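Local coordinates for protein disulfide isomerase (Pseudomonas aeruginosa, PDB 4N30) that is a DsbA-family thioredoxin-fold protein that probably catalyses the formation or exchange of disulfide bonds in other proteins, at residues 141-146 with 153-158. Sequence-based numbering, arbitrary orientation.
Sequences GGTLDF and RLEKCA
Thr143 lies alongside Glu155 and Leu144 meets Leu154 in a small contact between a loop and one side of a helix. The interface buries 111 Å², both sides summed, and no direct hydrogen bond crosses it. In the loop, Gly141 and Gly142, both with positive phi, turn the chain, and the hydroxyl OG1 of Thr143 donates a hydrogen bond of 3.2 Å back to Gly141 O. The hydroxyl lies well above the carbonyl plane. That bond occupies one branch of the threonine. The other branch, the methyl CG2, comes within 4.3 Å of Glu155 OE2, a loose approach at the exposed edge.

At Leu144 the two segments are joined through water. The backbone N of Leu144 donates to a water at 2.9 Å. The same water donates to Glu155 OE2 at 3.1 Å, so one carboxylate oxygen is linked to the loop backbone. Beside this polar bridge lies the apolar part of the contact. With chi1 at -179° the side chain of Leu144 extends away from its own backbone N and carries CD2 to within 4.2 Å of Leu154 CD2. Both leucines are buried, and they meet methyl to methyl. Leu144 also packs on Ile128 and Gln131 of helix 99-131, where Gln131 OE1 accepts a hydrogen bond from the backbone N of Asp145, and Leu154 packs on Leu149.

The contact thus joins the loop that follows helix 99-131 to helix 151-160, in the helical part of a DsbA-type thioredoxin fold. Helix 99-131 holds both partners: Gly142 O accepts a hydrogen bond from His104 NE2, and the disulfide Cys111-Cys157 ties helix 151-160 to helix 99-131.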
# COMPACT_ATOMS: atom_id res chain seq x y z
N GLY A 141 -5.01 -9.65 20.34
CA GLY A 141 -3.73 -10.01 20.88
C GLY A 141 -2.56 -9.54 20.00
O GLY A 141 -1.43 -10.05 20.09
N GLY A 142 -2.82 -8.67 19.03
CA GLY A 142 -1.78 -8.31 18.06
C GLY A 142 -1.43 -9.46 17.09
O GLY A 142 -0.42 -9.37 16.30
N THR A 143 -2.25 -10.54 17.06
CA THR A 143 -1.83 -11.77 16.40
C THR A 143 -2.54 -11.93 15.11
O THR A 143 -3.79 -11.78 15.02
CB THR A 143 -2.17 -12.97 17.34
OG1 THR A 143 -1.48 -12.82 18.58
CG2 THR A 143 -1.88 -14.30 16.67
N LEU A 144 -1.81 -12.20 14.04
CA LEU A 144 -2.42 -12.46 12.72
C LEU A 144 -2.61 -13.94 12.53
O LEU A 144 -1.64 -14.70 12.76
CB LEU A 144 -1.47 -11.89 11.61
CG LEU A 144 -2.02 -12.09 10.19
CD1 LEU A 144 -3.26 -11.23 10.03
CD2 LEU A 144 -0.94 -11.49 9.27
N ASP A 145 -3.80 -14.41 12.11
CA ASP A 145 -4.00 -15.83 11.76
C ASP A 145 -3.67 -16.01 10.31
O ASP A 145 -4.44 -15.67 9.42
CB ASP A 145 -5.50 -16.14 11.97
CG ASP A 145 -5.81 -17.60 11.89
OD1 ASP A 145 -4.92 -18.41 11.55
OD2 ASP A 145 -6.97 -17.94 12.15
N PHE A 146 -2.48 -16.50 10.02
CA PHE A 146 -2.08 -16.63 8.60
C PHE A 146 -1.20 -17.84 8.57
O PHE A 146 0.03 -17.71 8.52
CB PHE A 146 -1.31 -15.35 8.13
CG PHE A 146 -1.06 -15.26 6.59
CD1 PHE A 146 -1.21 -16.38 5.74
CD2 PHE A 146 -0.59 -14.09 6.01
CE1 PHE A 146 -1.00 -16.27 4.33
CE2 PHE A 146 -0.36 -13.99 4.63
CZ PHE A 146 -0.54 -15.09 3.80
N ARG A 153 8.09 -16.56 13.43
CA ARG A 153 9.10 -15.82 12.62
C ARG A 153 8.57 -14.39 12.25
O ARG A 153 9.24 -13.39 12.37
CB ARG A 153 9.40 -16.63 11.36
CG ARG A 153 10.42 -15.95 10.51
CD ARG A 153 10.69 -16.83 9.31
NE ARG A 153 11.42 -16.07 8.28
CZ ARG A 153 11.64 -16.50 7.03
NH1 ARG A 153 11.11 -17.62 6.63
NH2 ARG A 153 12.32 -15.74 6.21
N LEU A 154 7.33 -14.40 11.79
CA LEU A 154 6.62 -13.11 11.42
C LEU A 154 6.64 -12.08 12.60
O LEU A 154 7.00 -10.93 12.46
CB LEU A 154 5.25 -13.50 10.92
CG LEU A 154 4.60 -12.27 10.26
CD1 LEU A 154 5.11 -12.07 8.83
CD2 LEU A 154 3.07 -12.53 10.21
N GLU A 155 6.27 -12.65 13.77
CA GLU A 155 6.22 -11.75 14.92
C GLU A 155 7.57 -11.23 15.34
O GLU A 155 7.73 -10.10 15.76
CB GLU A 155 5.56 -12.48 16.10
CG GLU A 155 4.08 -12.83 15.84
CD GLU A 155 3.49 -13.91 16.76
OE1 GLU A 155 4.09 -14.21 17.82
OE2 GLU A 155 2.42 -14.47 16.39
N LYS A 156 8.61 -12.09 15.27
CA LYS A 156 9.91 -11.60 15.60
C LYS A 156 10.36 -10.50 14.68
O LYS A 156 11.01 -9.55 15.10
CB LYS A 156 10.91 -12.79 15.66
CG LYS A 156 12.25 -12.29 16.14
CD LYS A 156 13.33 -13.38 16.15
CE LYS A 156 12.96 -14.51 17.06
NZ LYS A 156 14.14 -15.45 17.27
N CYS A 157 10.16 -10.73 13.38
CA CYS A 157 10.54 -9.72 12.43
C CYS A 157 9.80 -8.36 12.69
O CYS A 157 10.45 -7.32 12.64
CB CYS A 157 10.21 -10.29 11.04
SG CYS A 157 10.37 -9.04 9.67
N ALA A 158 8.52 -8.46 13.03
CA ALA A 158 7.81 -7.17 13.31
C ALA A 158 8.40 -6.51 14.53
O ALA A 158 8.52 -5.26 14.54
CB ALA A 158 6.35 -7.41 13.46
O HOH W 1 0.98 -12.73 14.33